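Lysozyme C (Equus asinus, PDB 5XUW) hydrolyses the beta-1,4 linkages between N-acetylmuramic acid and N-acetylglucosamine in bacterial peptidoglycan, and carries one bound calcium ion. Local coordinates at residues G21-A26 against K109-H114; N27-A32 against S121-S126. All coordinates share one frame; numbering follows the deposited sequence.

Both contacts belong to the helical part of the C-type lysozyme fold and use successive parts of one element: the turn and start of helix 25-36, then its next turns. Interaction 1 (21-26 with 109-114) is the smaller and lies nearer the centre of the chain: one tyrosine edge meets one tryptophan face. Interaction 2 (27-32 with 121-126) buries 191 against 64 Å² and brings in the C-terminal loop through a tyrosine ring on valine and cysteine, one leucine-valine touch and a distant sulfur-aromatic contact. Both are partly buried, setting buried Trp111, or Val29 and Cys30, against partly exposed partners. Neither has a hydrogen bond across its segments, though residues of the two contacts also meet each other.

Interaction 1: G21-A26 against K109-H114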
# COMPACT_ATOMS: atom_id res chain seq x y z
N GLY A 21 1.22 8.81 9.64
CA GLY A 21 2.22 9.55 8.86
C GLY A 21 1.74 10.91 8.38
O GLY A 21 2.38 11.52 7.53
N GLY A 22 0.64 11.41 8.95
CA GLY A 22 0.00 12.65 8.52
C GLY A 22 -1.02 12.53 7.39
O GLY A 22 -1.63 13.53 7.02
N TYR A 23 -1.22 11.32 6.86
CA TYR A 23 -2.07 11.11 5.69
C TYR A 23 -3.43 10.57 6.09
O TYR A 23 -3.52 9.63 6.89
CB TYR A 23 -1.40 10.13 4.73
CG TYR A 23 -0.09 10.62 4.17
CD1 TYR A 23 -0.06 11.38 3.01
CD2 TYR A 23 1.12 10.33 4.80
CE1 TYR A 23 1.13 11.83 2.47
CE2 TYR A 23 2.32 10.77 4.28
CZ TYR A 23 2.32 11.53 3.12
OH TYR A 23 3.52 11.96 2.59
N SER A 24 -4.47 11.14 5.50
CA SER A 24 -5.84 10.73 5.77
C SER A 24 -6.11 9.32 5.30
O SER A 24 -5.43 8.79 4.41
CB SER A 24 -6.82 11.64 5.05
OG SER A 24 -6.74 11.42 3.64
N LEU A 25 -7.14 8.72 5.88
CA LEU A 25 -7.64 7.44 5.43
C LEU A 25 -7.93 7.45 3.91
O LEU A 25 -7.61 6.50 3.22
CB LEU A 25 -8.89 7.09 6.21
CG LEU A 25 -9.47 5.70 6.06
CD1 LEU A 25 -8.48 4.65 6.52
CD2 LEU A 25 -10.76 5.63 6.87
N ALA A 26 -8.52 8.52 3.40
CA ALA A 26 -8.81 8.60 1.95
C ALA A 26 -7.54 8.48 1.12
O ALA A 26 -7.52 7.78 0.11
CB ALA A 26 -9.55 9.88 1.61
N LYS A 109 4.38 5.44 -6.51
CA LYS A 109 4.28 6.23 -7.75
C LYS A 109 2.85 6.40 -8.25
O LYS A 109 2.50 7.45 -8.80
CB LYS A 109 5.16 5.63 -8.84
CG LYS A 109 6.65 5.64 -8.49
CD LYS A 109 7.51 5.63 -9.74
CE LYS A 109 8.95 5.25 -9.44
NZ LYS A 109 9.76 5.16 -10.70
N ALA A 110 2.00 5.39 -8.06
CA ALA A 110 0.60 5.49 -8.49
C ALA A 110 -0.18 6.49 -7.62
O ALA A 110 -1.05 7.20 -8.12
CB ALA A 110 -0.07 4.13 -8.53
N TRP A 111 0.16 6.56 -6.33
CA TRP A 111 -0.40 7.59 -5.45
C TRP A 111 0.02 8.98 -5.94
O TRP A 111 -0.81 9.90 -6.04
CB TRP A 111 0.02 7.37 -3.99
CG TRP A 111 -0.50 8.44 -3.08
CD1 TRP A 111 -1.74 8.52 -2.51
CD2 TRP A 111 0.20 9.61 -2.68
NE1 TRP A 111 -1.85 9.69 -1.77
CE2 TRP A 111 -0.67 10.36 -1.85
CE3 TRP A 111 1.49 10.09 -2.93
CZ2 TRP A 111 -0.28 11.57 -1.28
CZ3 TRP A 111 1.87 11.29 -2.36
CH2 TRP A 111 0.99 12.01 -1.53
N VAL A 112 1.30 9.14 -6.27
CA VAL A 112 1.78 10.42 -6.79
C VAL A 112 0.99 10.83 -8.05
O VAL A 112 0.56 11.97 -8.17
CB VAL A 112 3.29 10.39 -7.13
CG1 VAL A 112 3.71 11.66 -7.86
CG2 VAL A 112 4.10 10.19 -5.86
N LYS A 113 0.82 9.88 -8.97
CA LYS A 113 0.22 10.17 -10.27
C LYS A 113 -1.27 10.49 -10.19
O LYS A 113 -1.75 11.36 -10.90
CB LYS A 113 0.45 9.01 -11.23
CG LYS A 113 -0.11 9.21 -12.63
CD LYS A 113 0.34 8.12 -13.59
CE LYS A 113 -0.07 8.45 -15.02
NZ LYS A 113 0.19 7.31 -15.95
N HIS A 114 -2.00 9.77 -9.33
CA HIS A 114 -3.46 9.81 -9.31
C HIS A 114 -4.12 10.46 -8.09
O HIS A 114 -5.25 10.92 -8.21
CB HIS A 114 -4.00 8.38 -9.47
CG HIS A 114 -3.64 7.76 -10.79
ND1 HIS A 114 -2.68 6.79 -10.91
CD2 HIS A 114 -4.11 7.99 -12.04
CE1 HIS A 114 -2.57 6.44 -12.18
NE2 HIS A 114 -3.43 7.15 -12.88
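Tyr23 and Trp111 carry this contact alone, as an offset edge-to-face aromatic pair in the helical part of the C-type lysozyme fold. It ties the turn just ahead of helix 25-36 to the short helix 109-114. The tyrosine offers its edge and the indole its face: the phenol ring and the six-membered ring of Trp111 have centroids 5.8 Å apart and planes at 90° to each other. The meeting point on the indole is the CZ2-CH2 bond of its benzo ring.

Trp111 reaches across because its CG stands anti to the backbone N (chi1 178°), which carries the indole off the helix toward the turn. On the other side, the CB of Tyr23 already points at helix 109-114, and a chi1 of -63° sets CG opposite the carbonyl carbon, so that the ring continues toward the tryptophan. Ser24 then caps the start of the next helix, its OG accepting from Asn27 N.

Both polar ends are tied down outside the pair. Tyr23 OH is hydrogen-bonded to Met105 N, a residue whose side chain the indole also touches, and Trp111 NE1 to Asn27 OD1, so the first turn of helix 25-36 holds the indole by its nitrogen while Tyr23 meets its six-membered ring. The Trp111 side chain also lies about 5 Å from that of Glu35, the predicted catalytic acid, and Ala110 N is hydrogen-bonded to Glu35 OE2, which puts the tryptophan side of the pair next to the probable active site.

Between the rings themselves, a single tyrosine corner does the touching: Tyr23 CE1 sits 4.0 Å from both CZ2 and CH2 of Trp111.

Interaction 2: N27-A32 against S121-S126; sequences NWVCMA and SEYLAS
A chi1 of 179° swings the Tyr123 ring out from a type I beta turn, Glu122 to Ala125, toward Val29 and Cys30; Val29 CG1, set opposite its own backbone N (chi1 177°), comes to meet it. This is where the C-terminal loop of the C-type lysozyme fold closes on helix 25-36.

The ring works through one side and its hydroxyl end. Tyr123 CE2 touches Val29 CG1 at 3.8 Å and Cys30 CB at 3.9 Å, while Tyr123 OH lies 3.4 Å from Cys30 CA, against the helix backbone. That hydroxyl is hydrogen-bonded further along the helix, to Glu33 OE1, which fixes the polar end of the ring. Leu124, next in the turn, adds CD2 against Val29 CG1 at 4.1 Å, so the same methyl serves both loop side chains.

Around the ring, Lys5 of helix 5-14 makes a cation-pi contact and also donates from NZ to Tyr123 O. Cys30 belongs to the disulfide with Cys115, which links the helix covalently to the chain just after helix 109-114. Cys30 SG stands above the Tyr123 face but at a distance, 4.8 Å from the ring centroid and 22° off the normal.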
# COMPACT_ATOMS: atom_id res chain seq x y z
N ASN A 27 -6.48 9.14 1.57
CA ASN A 27 -5.19 9.01 0.89
C ASN A 27 -4.64 7.59 0.87
O ASN A 27 -4.15 7.12 -0.16
CB ASN A 27 -4.16 10.00 1.47
CG ASN A 27 -4.18 11.31 0.74
OD1 ASN A 27 -3.79 11.38 -0.42
ND2 ASN A 27 -4.67 12.36 1.40
N TRP A 28 -4.73 6.91 2.00
CA TRP A 28 -4.31 5.50 2.10
C TRP A 28 -5.12 4.58 1.18
O TRP A 28 -4.56 3.70 0.51
CB TRP A 28 -4.45 5.03 3.55
CG TRP A 28 -3.37 5.54 4.44
CD1 TRP A 28 -3.46 6.49 5.41
CD2 TRP A 28 -2.01 5.13 4.41
NE1 TRP A 28 -2.23 6.68 6.00
CE2 TRP A 28 -1.32 5.86 5.39
CE3 TRP A 28 -1.30 4.20 3.64
CZ2 TRP A 28 0.04 5.67 5.65
CZ3 TRP A 28 0.04 4.02 3.88
CH2 TRP A 28 0.70 4.75 4.88
N VAL A 29 -6.44 4.76 1.18
CA VAL A 29 -7.31 3.95 0.32
C VAL A 29 -7.04 4.27 -1.15
O VAL A 29 -6.98 3.37 -1.99
CB VAL A 29 -8.81 4.14 0.68
CG1 VAL A 29 -9.70 3.36 -0.26
CG2 VAL A 29 -9.07 3.67 2.11
N CYS A 30 -6.85 5.56 -1.45
CA CYS A 30 -6.53 5.99 -2.82
C CYS A 30 -5.24 5.34 -3.32
O CYS A 30 -5.19 4.83 -4.45
CB CYS A 30 -6.45 7.51 -2.90
SG CYS A 30 -6.47 8.16 -4.58
N MET A 31 -4.21 5.32 -2.49
CA MET A 31 -2.95 4.68 -2.89
C MET A 31 -3.22 3.22 -3.25
O MET A 31 -2.75 2.75 -4.29
CB MET A 31 -1.89 4.82 -1.78
CG MET A 31 -0.58 4.09 -2.03
SD MET A 31 -0.54 2.40 -1.41
CE MET A 31 -0.46 2.69 0.36
N ALA A 32 -4.01 2.52 -2.45
CA ALA A 32 -4.31 1.12 -2.75
C ALA A 32 -5.07 0.96 -4.07
O ALA A 32 -4.78 0.05 -4.85
CB ALA A 32 -5.06 0.47 -1.61
N SER A 121 -12.17 14.77 -0.69
CA SER A 121 -13.20 15.04 0.31
C SER A 121 -14.44 14.16 0.17
O SER A 121 -15.07 13.85 1.18
CB SER A 121 -13.63 16.51 0.29
OG SER A 121 -14.10 16.87 -0.99
N GLU A 122 -14.78 13.78 -1.06
CA GLU A 122 -15.94 12.91 -1.33
C GLU A 122 -15.54 11.46 -1.66
O GLU A 122 -16.41 10.62 -1.91
CB GLU A 122 -16.77 13.46 -2.48
CG GLU A 122 -17.20 14.91 -2.32
CD GLU A 122 -17.97 15.45 -3.52
OE1 GLU A 122 -18.06 14.76 -4.56
OE2 GLU A 122 -18.49 16.59 -3.42
N TYR A 123 -14.24 11.16 -1.65
CA TYR A 123 -13.73 9.86 -2.10
C TYR A 123 -14.27 8.70 -1.26
O TYR A 123 -14.59 7.64 -1.80
CB TYR A 123 -12.19 9.89 -2.13
CG TYR A 123 -11.52 8.59 -2.58
CD1 TYR A 123 -11.58 8.16 -3.91
CD2 TYR A 123 -10.80 7.81 -1.67
CE1 TYR A 123 -10.98 6.97 -4.31
CE2 TYR A 123 -10.18 6.63 -2.07
CZ TYR A 123 -10.27 6.20 -3.38
OH TYR A 123 -9.66 5.02 -3.75
N LEU A 124 -14.39 8.91 0.05
CA LEU A 124 -14.96 7.90 0.95
C LEU A 124 -16.38 8.27 1.41
O LEU A 124 -16.84 7.77 2.44
CB LEU A 124 -14.05 7.68 2.16
CG LEU A 124 -12.62 7.23 1.85
CD1 LEU A 124 -11.86 7.02 3.15
CD2 LEU A 124 -12.60 5.98 0.98
N ALA A 125 -17.09 9.06 0.61
CA ALA A 125 -18.42 9.55 1.00
C ALA A 125 -19.41 8.40 1.19
O ALA A 125 -20.22 8.42 2.10
CB ALA A 125 -18.95 10.56 -0.01
N SER A 126 -19.31 7.37 0.35
CA SER A 126 -20.17 6.19 0.48
C SER A 126 -19.86 5.31 1.70
O SER A 126 -20.68 4.48 2.08
CB SER A 126 -20.14 5.37 -0.81
OG SER A 126 -18.82 4.93 -1.12